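Local coordinates for erythrocyte membrane protein 1 (Plasmodium falciparum, PDB 6S8T), which binds the host receptor ICAM-1 through its DBLbeta domain, the part described here, one domain of a much longer cytoadhesion protein of infected erythrocytes, at residues Q18-M23 with D289-R294; G82-N87 with K161-L166; Q172-S177 with F305-S310; Y184-L189 with R283-D288. All coordinates share one frame; numbering follows the deposited sequence.

Contact 1. Residues Q18-M23 with D289-R294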
loop_
_atom_site.group_PDB
_atom_site.type_symbol
_atom_site.label_atom_id
_atom_site.label_comp_id
_atom_site.label_asym_id
_atom_site.label_seq_id
_atom_site.Cartn_x
_atom_site.Cartn_y
_atom_site.Cartn_z
ATOM N N GLN A 18 7.836 15.391 -1.369
ATOM C CA GLN A 18 8.095 16.435 -2.355
ATOM C C GLN A 18 8.365 15.846 -3.734
ATOM O O GLN A 18 8.022 16.468 -4.746
ATOM C CB GLN A 18 9.260 17.315 -1.904
ATOM C CG GLN A 18 8.944 18.163 -0.679
ATOM C CD GLN A 18 10.112 19.028 -0.241
ATOM O OE1 GLN A 18 10.378 20.078 -0.829
ATOM N NE2 GLN A 18 10.815 18.588 0.797
ATOM N N MET A 19 8.967 14.655 -3.800
ATOM C CA MET A 19 9.116 13.992 -5.092
ATOM C C MET A 19 7.758 13.613 -5.671
ATOM O O MET A 19 7.537 13.737 -6.883
ATOM C CB MET A 19 10.002 12.752 -4.964
ATOM C CG MET A 19 11.458 13.023 -4.609
ATOM S SD MET A 19 12.318 14.086 -5.787
ATOM C CE MET A 19 11.750 13.408 -7.341
ATOM N N ALA A 20 6.837 13.146 -4.819
ATOM C CA ALA A 20 5.504 12.790 -5.292
ATOM C C ALA A 20 4.781 14.003 -5.862
ATOM O O ALA A 20 4.083 13.900 -6.877
ATOM C CB ALA A 20 4.689 12.168 -4.155
ATOM N N HIS A 21 4.938 15.161 -5.218
ATOM C CA HIS A 21 4.344 16.388 -5.737
ATOM C C HIS A 21 4.865 16.705 -7.135
ATOM O O HIS A 21 4.112 17.182 -7.992
ATOM C CB HIS A 21 4.624 17.542 -4.775
ATOM C CG HIS A 21 3.950 18.823 -5.152
ATOM N ND1 HIS A 21 4.507 19.724 -6.034
ATOM C CD2 HIS A 21 2.767 19.355 -4.767
ATOM C CE1 HIS A 21 3.694 20.756 -6.178
ATOM N NE2 HIS A 21 2.631 20.556 -5.420
ATOM N N GLN A 22 6.148 16.435 -7.389
ATOM C CA GLN A 22 6.696 16.664 -8.723
ATOM C C GLN A 22 6.089 15.706 -9.742
ATOM O O GLN A 22 5.780 16.107 -10.871
ATOM C CB GLN A 22 8.219 16.528 -8.698
ATOM C CG GLN A 22 8.886 16.653 -10.062
ATOM C CD GLN A 22 10.387 16.465 -9.988
ATOM O OE1 GLN A 22 11.005 16.724 -8.955
ATOM N NE2 GLN A 22 10.981 16.000 -11.080
ATOM N N MET A 23 5.909 14.438 -9.364
ATOM C CA MET A 23 5.273 13.480 -10.263
ATOM C C MET A 23 3.829 13.871 -10.566
ATOM O O MET A 23 3.360 13.672 -11.693
ATOM C CB MET A 23 5.336 12.070 -9.663
ATOM C CG MET A 23 6.749 11.555 -9.389
ATOM S SD MET A 23 7.743 11.323 -10.880
ATOM C CE MET A 23 9.317 10.848 -10.168
ATOM N N ASP A 289 -0.618 8.313 -4.140
ATOM C CA ASP A 289 -0.791 7.613 -5.408
ATOM C C ASP A 289 0.315 7.905 -6.425
ATOM O O ASP A 289 0.272 7.336 -7.522
ATOM C CB ASP A 289 -2.161 7.945 -6.009
ATOM C CG ASP A 289 -2.421 9.440 -6.106
ATOM O OD1 ASP A 289 -1.899 10.202 -5.262
ATOM O OD2 ASP A 289 -3.166 9.850 -7.025
ATOM N N TYR A 290 1.303 8.744 -6.108
ATOM C CA TYR A 290 2.446 8.952 -6.993
ATOM C C TYR A 290 3.733 8.342 -6.462
ATOM O O TYR A 290 4.784 8.500 -7.092
ATOM C CB TYR A 290 2.657 10.444 -7.262
ATOM C CG TYR A 290 1.472 11.090 -7.925
ATOM C CD1 TYR A 290 1.300 11.034 -9.303
ATOM C CD2 TYR A 290 0.508 11.738 -7.168
ATOM C CE1 TYR A 290 0.204 11.620 -9.905
ATOM C CE2 TYR A 290 -0.586 12.324 -7.758
ATOM C CZ TYR A 290 -0.735 12.266 -9.124
ATOM O OH TYR A 290 -1.830 12.859 -9.702
ATOM N N ILE A 291 3.685 7.673 -5.316
ATOM C CA ILE A 291 4.833 6.931 -4.803
ATOM C C ILE A 291 4.732 5.509 -5.339
ATOM O O ILE A 291 3.665 4.885 -5.232
ATOM C CB ILE A 291 4.876 6.960 -3.266
ATOM C CG1 ILE A 291 5.077 8.392 -2.765
ATOM C CG2 ILE A 291 5.964 6.037 -2.740
ATOM C CD1 ILE A 291 5.141 8.509 -1.264
ATOM N N PRO A 292 5.796 4.962 -5.935
ATOM C CA PRO A 292 5.718 3.601 -6.483
ATOM C C PRO A 292 5.206 2.597 -5.453
ATOM O O PRO A 292 5.603 2.613 -4.286
ATOM C CB PRO A 292 7.161 3.306 -6.892
ATOM C CG PRO A 292 7.736 4.661 -7.208
ATOM C CD PRO A 292 7.090 5.606 -6.225
ATOM N N GLN A 293 4.316 1.711 -5.909
ATOM C CA GLN A 293 3.627 0.793 -5.003
ATOM C C GLN A 293 4.601 -0.108 -4.249
ATOM O O GLN A 293 4.368 -0.429 -3.078
ATOM C CB GLN A 293 2.611 -0.042 -5.788
ATOM C CG GLN A 293 1.783 -1.017 -4.942
ATOM C CD GLN A 293 0.694 -1.705 -5.749
ATOM O OE1 GLN A 293 0.971 -2.583 -6.568
ATOM N NE2 GLN A 293 -0.551 -1.304 -5.527
ATOM N N ARG A 294 5.697 -0.523 -4.889
ATOM C CA ARG A 294 6.656 -1.391 -4.210
ATOM C C ARG A 294 7.282 -0.698 -3.004
ATOM O O ARG A 294 7.656 -1.361 -2.030
ATOM C CB ARG A 294 7.745 -1.850 -5.185
ATOM C CG ARG A 294 8.663 -2.939 -4.633
ATOM C CD ARG A 294 9.754 -3.330 -5.625
ATOM N NE ARG A 294 9.215 -3.863 -6.874
ATOM C CZ ARG A 294 8.906 -5.141 -7.075
ATOM N NH1 ARG A 294 9.075 -6.029 -6.103
ATOM N NH2 ARG A 294 8.422 -5.530 -8.250
#
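Y290 presses its CB against A20 and M23, which stand one turn apart on helix 16-32: CB lies 3.9 Å from M23 CB and 4.1 Å from A20 CB. Beyond CB, the aromatic ring lies obliquely against the backbone of that turn, with Y290 CG 4.0 Å from A20 O and Y290 CD1 4.0 Å from M23 C. Having CG beside the backbone N (chi1 -60°) sends the ring past M23, and its hydroxyl reaches E254, its strongest polar partner, and H24, hydrogen-bonding to both. In this mainly helical DBLbeta domain of the Duffy-binding-like family, the contact lays the N-terminal helix 16-32 against the short connection that leads into helix 293-319, where P292 takes the N-cap position. M23 offers Y290 its CB while the rest of its chain bends off at chi2 (-65°) and turns away; its side chain also packs on H393 of helix 388-402. I291, the next residue after Y290, also reaches A20: in one of its two modelled conformers I291 CG1 comes within 4.0 Å of A20 CB. P292 then packs on M391 and F394 of helix 388-402.

Contact 2. Residues G82-N87 with K161-L166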
loop_
_atom_site.group_PDB
_atom_site.type_symbol
_atom_site.label_atom_id
_atom_site.label_comp_id
_atom_site.label_asym_id
_atom_site.label_seq_id
_atom_site.Cartn_x
_atom_site.Cartn_y
_atom_site.Cartn_z
ATOM N N GLY A 82 -17.832 -10.886 0.494
ATOM C CA GLY A 82 -16.925 -12.017 0.580
ATOM C C GLY A 82 -15.461 -11.678 0.757
ATOM O O GLY A 82 -14.601 -12.368 0.196
ATOM N N LYS A 83 -15.150 -10.640 1.528
ATOM C CA LYS A 83 -13.775 -10.232 1.777
ATOM C C LYS A 83 -13.419 -10.450 3.242
ATOM O O LYS A 83 -14.209 -10.131 4.136
ATOM C CB LYS A 83 -13.557 -8.760 1.402
ATOM C CG LYS A 83 -13.842 -8.427 -0.062
ATOM C CD LYS A 83 -12.845 -9.096 -1.001
ATOM C CE LYS A 83 -13.164 -8.784 -2.455
ATOM N NZ LYS A 83 -12.245 -9.479 -3.399
ATOM N N ASP A 84 -12.223 -10.994 3.474
ATOM C CA ASP A 84 -11.670 -11.231 4.810
ATOM C C ASP A 84 -12.586 -12.147 5.630
ATOM O O ASP A 84 -13.147 -11.767 6.659
ATOM C CB ASP A 84 -11.414 -9.908 5.543
ATOM C CG ASP A 84 -10.561 -10.089 6.787
ATOM O OD1 ASP A 84 -9.822 -11.094 6.864
ATOM O OD2 ASP A 84 -10.635 -9.231 7.691
ATOM N N GLY A 85 -12.709 -13.385 5.142
ATOM C CA GLY A 85 -13.563 -14.364 5.792
ATOM C C GLY A 85 -13.030 -14.886 7.109
ATOM O O GLY A 85 -13.804 -15.428 7.906
ATOM N N ASN A 86 -11.729 -14.742 7.357
ATOM C CA ASN A 86 -11.118 -15.215 8.590
ATOM C C ASN A 86 -10.774 -14.091 9.554
ATOM O O ASN A 86 -10.198 -14.360 10.614
ATOM C CB ASN A 86 -9.857 -16.027 8.275
ATOM C CG ASN A 86 -10.158 -17.279 7.479
ATOM O OD1 ASN A 86 -11.159 -17.958 7.719
ATOM N ND2 ASN A 86 -9.297 -17.589 6.516
ATOM N N ASN A 87 -11.110 -12.846 9.216
ATOM C CA ASN A 87 -10.814 -11.680 10.048
ATOM C C ASN A 87 -9.317 -11.586 10.349
ATOM O O ASN A 87 -8.877 -11.610 11.500
ATOM C CB ASN A 87 -11.640 -11.702 11.337
ATOM C CG ASN A 87 -13.122 -11.539 11.077
ATOM O OD1 ASN A 87 -13.622 -10.421 10.959
ATOM N ND2 ASN A 87 -13.836 -12.658 10.978
ATOM N N LYS A 161 -10.440 -1.235 14.277
ATOM C CA LYS A 161 -10.857 -1.170 15.672
ATOM C C LYS A 161 -11.289 -2.535 16.192
ATOM O O LYS A 161 -11.064 -2.848 17.366
ATOM C CB LYS A 161 -11.980 -0.144 15.838
ATOM C CG LYS A 161 -11.531 1.292 15.594
ATOM C CD LYS A 161 -12.599 2.307 15.981
ATOM C CE LYS A 161 -13.728 2.351 14.967
ATOM N NZ LYS A 161 -14.748 3.380 15.323
ATOM N N LYS A 162 -11.886 -3.366 15.334
ATOM C CA LYS A 162 -12.346 -4.679 15.774
ATOM C C LYS A 162 -11.179 -5.637 15.979
ATOM O O LYS A 162 -11.092 -6.314 17.009
ATOM C CB LYS A 162 -13.335 -5.252 14.761
ATOM C CG LYS A 162 -13.772 -6.673 15.064
ATOM C CD LYS A 162 -14.593 -7.248 13.922
ATOM C CE LYS A 162 -15.036 -8.669 14.225
ATOM N NZ LYS A 162 -13.877 -9.561 14.511
ATOM N N HIS A 163 -10.265 -5.706 15.007
ATOM C CA HIS A 163 -9.174 -6.671 15.087
ATOM C C HIS A 163 -8.174 -6.334 16.186
ATOM O O HIS A 163 -7.402 -7.210 16.592
ATOM C CB HIS A 163 -8.472 -6.779 13.732
ATOM C CG HIS A 163 -9.318 -7.415 12.673
ATOM N ND1 HIS A 163 -8.972 -7.419 11.339
ATOM C CD2 HIS A 163 -10.499 -8.074 12.757
ATOM C CE1 HIS A 163 -9.903 -8.050 10.647
ATOM N NE2 HIS A 163 -10.841 -8.458 11.484
ATOM N N ASN A 164 -8.177 -5.099 16.685
ATOM C CA ASN A 164 -7.314 -4.701 17.787
ATOM C C ASN A 164 -8.082 -4.426 19.073
ATOM O O ASN A 164 -7.473 -3.989 20.054
ATOM C CB ASN A 164 -6.497 -3.463 17.398
ATOM C CG ASN A 164 -5.555 -3.731 16.243
ATOM O OD1 ASN A 164 -4.393 -4.077 16.443
ATOM N ND2 ASN A 164 -6.058 -3.586 15.025
ATOM N N THR A 165 -9.392 -4.677 19.095
ATOM C CA THR A 165 -10.246 -4.429 20.262
ATOM C C THR A 165 -10.029 -3.023 20.817
ATOM O O THR A 165 -9.812 -2.822 22.014
ATOM C CB THR A 165 -10.029 -5.485 21.350
ATOM O OG1 THR A 165 -8.706 -5.365 21.889
ATOM C CG2 THR A 165 -10.219 -6.885 20.786
ATOM N N LEU A 166 -10.081 -2.038 19.924
ATOM C CA LEU A 166 -9.878 -0.646 20.305
ATOM C C LEU A 166 -11.132 -0.105 20.983
ATOM O O LEU A 166 -12.228 -0.167 20.416
ATOM C CB LEU A 166 -9.526 0.194 19.078
ATOM C CG LEU A 166 -8.054 0.219 18.660
ATOM C CD1 LEU A 166 -7.879 0.943 17.339
ATOM C CD2 LEU A 166 -7.216 0.878 19.743
#
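H163 is met by N87 and D84, which approach its imidazole from different sides. NE2 gives a weak, long but nearly straight hydrogen bond to N87 OD1 (3.4 Å, 170° at the hydrogen), an atom that lies in the ring plane, while N87 CB packs 3.3 Å from H163 NE2. The amide stands almost upright to the ring, their planes 89° apart. From its backbone N87 also sets a carbonyl over one imidazole face, O lying 3.7 Å above the plane and displaced toward the rim. D84 comes in at the edge: OD2 sits in the ring plane, 3.3 Å from H163 CE1, with the carboxylate turned 82° against the ring. K162 crosses N87 at about a right angle, its NZ 3.7 Å from N87 OD1, a contact and not a hydrogen bond.

In the next shell R159 is shared, its NH2 forming a salt bridge with D84 OD2, a hydrogen bond with N87 OD1, the strongest partner of that amide, and a weak one with H163 NE2. The D84 carboxylate also takes the backbone N-H groups of E88 and R89, which fixes its rotation. H163 ND1 accepts from F90 N, consistent with a proton on NE2, though the weak R159 bond blurs this. D84 and N87 are the ends of a type I beta turn, which brings both side chains to the same imidazole.

H163 belongs to the last turn of helix 137-163, closed by a Schellman motif at T165; the partner loop runs between helix 16-32 and strand 97-98, so the contact ties that loop to the C-terminal end of helix 137-163.

Contact 3. Residues Q172-S177 with F305-S310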
loop_
_atom_site.group_PDB
_atom_site.type_symbol
_atom_site.label_atom_id
_atom_site.label_comp_id
_atom_site.label_asym_id
_atom_site.label_seq_id
_atom_site.Cartn_x
_atom_site.Cartn_y
_atom_site.Cartn_z
ATOM N N GLN A 172 -3.887 8.482 19.987
ATOM C CA GLN A 172 -3.443 9.328 18.881
ATOM C C GLN A 172 -2.674 8.527 17.839
ATOM O O GLN A 172 -2.820 8.765 16.635
ATOM C CB GLN A 172 -2.583 10.476 19.411
ATOM C CG GLN A 172 -3.342 11.495 20.247
ATOM C CD GLN A 172 -4.115 12.486 19.400
ATOM O OE1 GLN A 172 -3.656 12.898 18.336
ATOM N NE2 GLN A 172 -5.298 12.871 19.866
ATOM N N LYS A 173 -1.850 7.572 18.280
ATOM C CA LYS A 173 -1.035 6.816 17.336
ATOM C C LYS A 173 -1.871 5.829 16.533
ATOM O O LYS A 173 -1.536 5.530 15.380
ATOM C CB LYS A 173 0.098 6.095 18.071
ATOM C CG LYS A 173 -0.325 4.886 18.891
ATOM C CD LYS A 173 0.866 4.299 19.637
ATOM C CE LYS A 173 2.031 4.037 18.690
ATOM N NZ LYS A 173 3.272 3.629 19.411
ATOM N N ASP A 174 -2.959 5.319 17.112
ATOM C CA ASP A 174 -3.828 4.419 16.363
ATOM C C ASP A 174 -4.661 5.173 15.336
ATOM O O ASP A 174 -4.960 4.629 14.268
ATOM C CB ASP A 174 -4.733 3.640 17.318
ATOM C CG ASP A 174 -3.957 2.692 18.212
ATOM O OD1 ASP A 174 -2.929 2.143 17.753
ATOM O OD2 ASP A 174 -4.374 2.497 19.375
ATOM N N GLN A 175 -5.044 6.418 15.636
ATOM C CA GLN A 175 -5.764 7.217 14.652
ATOM C C GLN A 175 -4.892 7.499 13.433
ATOM O O GLN A 175 -5.358 7.390 12.292
ATOM C CB GLN A 175 -6.254 8.522 15.281
ATOM C CG GLN A 175 -7.268 8.328 16.400
ATOM C CD GLN A 175 -7.914 9.626 16.855
ATOM O OE1 GLN A 175 -8.600 10.296 16.083
ATOM N NE2 GLN A 175 -7.699 9.985 18.116
ATOM N N GLU A 176 -3.623 7.850 13.649
ATOM C CA GLU A 176 -2.735 8.102 12.519
ATOM C C GLU A 176 -2.508 6.836 11.701
ATOM O O GLU A 176 -2.442 6.891 10.468
ATOM C CB GLU A 176 -1.409 8.679 13.009
ATOM C CG GLU A 176 -1.307 10.183 12.835
ATOM C CD GLU A 176 0.001 10.744 13.348
ATOM O OE1 GLU A 176 0.445 10.318 14.436
ATOM O OE2 GLU A 176 0.591 11.604 12.660
ATOM N N SER A 177 -2.401 5.685 12.369
ATOM C CA SER A 177 -2.225 4.427 11.651
ATOM C C SER A 177 -3.437 4.112 10.780
ATOM O O SER A 177 -3.288 3.590 9.669
ATOM C CB SER A 177 -1.959 3.297 12.649
ATOM O OG SER A 177 -1.671 2.077 11.989
ATOM N N PHE A 305 5.590 -5.164 10.881
ATOM C CA PHE A 305 6.623 -5.941 11.559
ATOM C C PHE A 305 6.879 -5.404 12.959
ATOM O O PHE A 305 7.091 -6.180 13.899
ATOM C CB PHE A 305 7.929 -5.932 10.762
ATOM C CG PHE A 305 9.126 -6.342 11.580
ATOM C CD1 PHE A 305 9.375 -7.680 11.839
ATOM C CD2 PHE A 305 9.985 -5.389 12.113
ATOM C CE1 PHE A 305 10.466 -8.066 12.602
ATOM C CE2 PHE A 305 11.077 -5.769 12.878
ATOM C CZ PHE A 305 11.318 -7.110 13.123
ATOM N N CYS A 306 6.884 -4.075 13.111
ATOM C CA CYS A 306 7.134 -3.491 14.423
ATOM C C CYS A 306 5.977 -3.741 15.383
ATOM O O CYS A 306 6.202 -3.880 16.591
ATOM C CB CYS A 306 7.418 -1.993 14.291
ATOM S SG CYS A 306 9.104 -1.607 13.704
ATOM N N LYS A 307 4.742 -3.805 14.876
ATOM C CA LYS A 307 3.614 -4.148 15.740
ATOM C C LYS A 307 3.721 -5.583 16.241
ATOM O O LYS A 307 3.461 -5.854 17.418
ATOM C CB LYS A 307 2.292 -3.943 14.998
ATOM C CG LYS A 307 1.928 -2.495 14.742
ATOM C CD LYS A 307 0.588 -2.387 14.022
ATOM C CE LYS A 307 0.075 -0.957 14.018
ATOM N NZ LYS A 307 -0.209 -0.473 15.404
ATOM N N MET A 308 4.096 -6.514 15.360
ATOM C CA MET A 308 4.308 -7.896 15.779
ATOM C C MET A 308 5.481 -8.000 16.745
ATOM O O MET A 308 5.389 -8.684 17.773
ATOM C CB MET A 308 4.538 -8.782 14.549
ATOM C CG MET A 308 4.835 -10.252 14.846
ATOM S SD MET A 308 6.577 -10.616 15.172
ATOM C CE MET A 308 7.352 -9.871 13.739
ATOM N N GLN A 309 6.595 -7.331 16.428
ATOM C CA GLN A 309 7.779 -7.399 17.278
ATOM C C GLN A 309 7.493 -6.843 18.666
ATOM O O GLN A 309 7.905 -7.426 19.675
ATOM C CB GLN A 309 8.938 -6.641 16.624
ATOM C CG GLN A 309 10.293 -6.808 17.315
ATOM C CD GLN A 309 10.511 -5.826 18.458
ATOM O OE1 GLN A 309 9.929 -4.742 18.485
ATOM N NE2 GLN A 309 11.352 -6.209 19.411
ATOM N N SER A 310 6.785 -5.714 18.734
ATOM C CA SER A 310 6.473 -5.110 20.025
ATOM C C SER A 310 5.569 -6.014 20.858
ATOM O O SER A 310 5.722 -6.093 22.083
ATOM C CB SER A 310 5.826 -3.742 19.813
ATOM O OG SER A 310 5.591 -3.082 21.044
#
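K307 reaches from helix 293-319 across to S177 and D174 on helix 172-194. The helix backbones stand well apart: the nearest CA atoms, those of S177 and K307, are 11.2 Å apart. Its CB already points at the opposing helix, and CG, beside the backbone N, continues that course. With chi2 and chi3 both extended, CD carries the chain straight on until CE comes to lie 4.0 Å from S177 OG. A bend at the last torsion (chi4 -64°) then turns NZ aside. NZ forms a salt bridge with E429, whereas D174 OD1, 4.4 Å from K307 NZ, is an opposite charge standing beyond salt-bridge range. S177 OG hydrogen-bonds with E303 and Y160; its contact with K307 CE is packing. Next to K307, C306 is joined by a disulfide to C430, which holds the chain bearing E429 against helix 293-319. Between these two helix segments of the DBLbeta domain the lysine thus makes only packing and a long-range attraction to D174, its salt bridge going to E429. The two carboxylates probably outweigh the like charge of K173, whose NZ is 6.7 Å from K307 NZ, and favour the ammonium as a cation.

Contact 4. Residues Y184-L189 with R283-D288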
loop_
_atom_site.group_PDB
_atom_site.type_symbol
_atom_site.label_atom_id
_atom_site.label_comp_id
_atom_site.label_asym_id
_atom_site.label_seq_id
_atom_site.Cartn_x
_atom_site.Cartn_y
_atom_site.Cartn_z
ATOM N N TYR A 184 -3.170 4.443 1.942
ATOM C CA TYR A 184 -2.643 3.313 1.180
ATOM C C TYR A 184 -3.706 2.714 0.265
ATOM O O TYR A 184 -3.403 2.303 -0.862
ATOM C CB TYR A 184 -2.106 2.241 2.131
ATOM C CG TYR A 184 -0.878 2.640 2.924
ATOM C CD1 TYR A 184 0.117 3.427 2.354
ATOM C CD2 TYR A 184 -0.713 2.221 4.243
ATOM C CE1 TYR A 184 1.243 3.787 3.074
ATOM C CE2 TYR A 184 0.408 2.580 4.973
ATOM C CZ TYR A 184 1.384 3.362 4.380
ATOM O OH TYR A 184 2.503 3.723 5.096
ATOM N N SER A 185 -4.957 2.639 0.735
ATOM C CA SER A 185 -6.026 2.078 -0.088
ATOM C C SER A 185 -6.373 2.998 -1.250
ATOM O O SER A 185 -6.671 2.530 -2.354
ATOM C CB SER A 185 -7.266 1.814 0.767
ATOM O OG SER A 185 -8.406 1.592 -0.049
ATOM N N PHE A 186 -6.356 4.313 -1.015
ATOM C CA PHE A 186 -6.560 5.267 -2.102
ATOM C C PHE A 186 -5.470 5.129 -3.160
ATOM O O PHE A 186 -5.742 5.227 -4.363
ATOM C CB PHE A 186 -6.598 6.692 -1.539
ATOM C CG PHE A 186 -6.448 7.779 -2.576
ATOM C CD1 PHE A 186 -7.509 8.131 -3.397
ATOM C CD2 PHE A 186 -5.252 8.470 -2.705
ATOM C CE1 PHE A 186 -7.374 9.142 -4.344
ATOM C CE2 PHE A 186 -5.108 9.481 -3.650
ATOM C CZ PHE A 186 -6.173 9.817 -4.468
ATOM N N ALA A 187 -4.231 4.878 -2.733
ATOM C CA ALA A 187 -3.138 4.751 -3.692
ATOM C C ALA A 187 -3.209 3.425 -4.440
ATOM O O ALA A 187 -2.951 3.376 -5.649
ATOM C CB ALA A 187 -1.796 4.899 -2.978
ATOM N N ASP A 188 -3.561 2.340 -3.738
ATOM C CA ASP A 188 -3.720 1.043 -4.392
ATOM C C ASP A 188 -4.821 1.083 -5.443
ATOM O O ASP A 188 -4.680 0.490 -6.519
ATOM C CB ASP A 188 -4.022 -0.042 -3.353
ATOM C CG ASP A 188 -2.790 -0.467 -2.565
ATOM O OD1 ASP A 188 -1.659 -0.063 -2.932
ATOM O OD2 ASP A 188 -2.953 -1.209 -1.574
ATOM N N LEU A 189 -5.929 1.772 -5.149
ATOM C CA LEU A 189 -7.040 1.823 -6.095
ATOM C C LEU A 189 -6.650 2.575 -7.363
ATOM O O LEU A 189 -7.042 2.186 -8.467
ATOM C CB LEU A 189 -8.264 2.461 -5.434
ATOM C CG LEU A 189 -9.584 2.479 -6.209
ATOM C CD1 LEU A 189 -9.967 1.084 -6.687
ATOM C CD2 LEU A 189 -10.702 3.068 -5.349
ATOM N N ARG A 283 -9.530 18.467 4.185
ATOM C CA ARG A 283 -9.059 19.405 3.172
ATOM C C ARG A 283 -7.909 18.782 2.397
ATOM O O ARG A 283 -6.999 18.200 2.996
ATOM C CB ARG A 283 -8.593 20.728 3.800
ATOM C CG ARG A 283 -9.683 21.561 4.461
ATOM C CD ARG A 283 -10.646 22.151 3.442
ATOM N NE ARG A 283 -11.538 23.135 4.051
ATOM C CZ ARG A 283 -12.696 22.837 4.632
ATOM N NH1 ARG A 283 -13.111 21.579 4.684
ATOM N NH2 ARG A 283 -13.440 23.796 5.162
ATOM N N GLY A 284 -7.947 18.912 1.070
ATOM C CA GLY A 284 -6.842 18.495 0.230
ATOM C C GLY A 284 -6.955 17.069 -0.273
ATOM O O GLY A 284 -7.889 16.322 0.033
ATOM N N THR A 285 -5.958 16.689 -1.075
ATOM C CA THR A 285 -5.853 15.351 -1.640
ATOM C C THR A 285 -4.444 14.826 -1.384
ATOM O O THR A 285 -3.461 15.531 -1.668
ATOM C CB THR A 285 -6.151 15.355 -3.145
ATOM O OG1 THR A 285 -7.415 15.986 -3.383
ATOM C CG2 THR A 285 -6.188 13.934 -3.689
ATOM N N PRO A 286 -4.298 13.612 -0.857
ATOM C CA PRO A 286 -2.959 13.081 -0.588
ATOM C C PRO A 286 -2.218 12.742 -1.873
ATOM O O PRO A 286 -2.809 12.576 -2.943
ATOM C CB PRO A 286 -3.237 11.823 0.242
ATOM C CG PRO A 286 -4.609 11.411 -0.158
ATOM C CD PRO A 286 -5.357 12.687 -0.420
ATOM N N LEU A 287 -0.895 12.635 -1.747
ATOM C CA LEU A 287 -0.016 12.374 -2.880
ATOM C C LEU A 287 0.536 10.953 -2.874
ATOM O O LEU A 287 1.490 10.661 -3.606
ATOM C CB LEU A 287 1.127 13.388 -2.902
ATOM C CG LEU A 287 0.733 14.834 -3.210
ATOM C CD1 LEU A 287 1.912 15.765 -2.988
ATOM C CD2 LEU A 287 0.218 14.949 -4.637
ATOM N N ASP A 288 -0.049 10.063 -2.067
ATOM C CA ASP A 288 0.454 8.695 -1.971
ATOM C C ASP A 288 0.357 7.958 -3.302
ATOM O O ASP A 288 1.166 7.064 -3.578
ATOM C CB ASP A 288 -0.312 7.933 -0.885
ATOM C CG ASP A 288 -0.187 8.578 0.494
ATOM O OD1 ASP A 288 -0.672 9.717 0.675
ATOM O OD2 ASP A 288 0.391 7.939 1.400
#
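F186 and A187, neighbours on helix 172-194, receive the loop that leads from helix 246-268 to helix 293-319, in the helical core of the Duffy-binding-like fold. The disulfide C179-C278 of this protein joins the same helix and the same loop a little farther off.

Apolar packing comes first. F186 holds its ring out from the helix, CG anti to the backbone N (chi1 165°), and P286 slants across it, placing CG 3.9 Å from F186 CD2. The T285 side chain crosses the phenyl group at about a right angle and touches its far end, CG2 lying 4.2 Å from F186 CZ. W261 of helix 246-268 meets F186 edge-to-face and also packs on P286, so proline and phenylalanine share one aromatic neighbour. On the next residue of the helix, A187 CB stands 4.0 Å from D288 CB; the short methyl lets the two backbones come close here, with A187 CA and D288 CA 5.6 Å apart.

A backbone carbonyl packs on F186 too. P286 O lies 3.9 Å from F186 CE2, oblique to the ring, and makes a weak hydrogen bond to R257.

Polar ends turn to partners in the surrounding helices. T285, with its methyl given to F186, uses OG1 to hydrogen-bond H258 ND1, and D288 OD1 forms a salt bridge with R183 NE, one turn before A187 on helix 172-194. D288 thus faces A187 with CB and with its own carbonyl, whose O atom is 3.7 Å from A187 CB.

Contacts 1 and 4 form one continuous region, their centres 11 Å apart: Q293 NE2 probably hydrogen-bonds D188 OD1 (3.1 Å), D289 CG packs 3.6 Å from F186 CE2, and A20 CB lies 3.6 Å from L287 O. Both segments of contact 4 fall between those of contact 1 in the sequence. Helix 172-194 carries on from contact 4 to contact 3, centres 20 Å apart, and helix 293-319 connects contact 3 with contact 1. Contact 2 joins this group through contact 3, where L166 CD2 meets D174 OD2 at 3.3 Å; it lies across the chain's centre from contact 1, about 30 Å between centres. With no ICAM-1 in this structure, the relation of the four contacts to its binding site is left undecided.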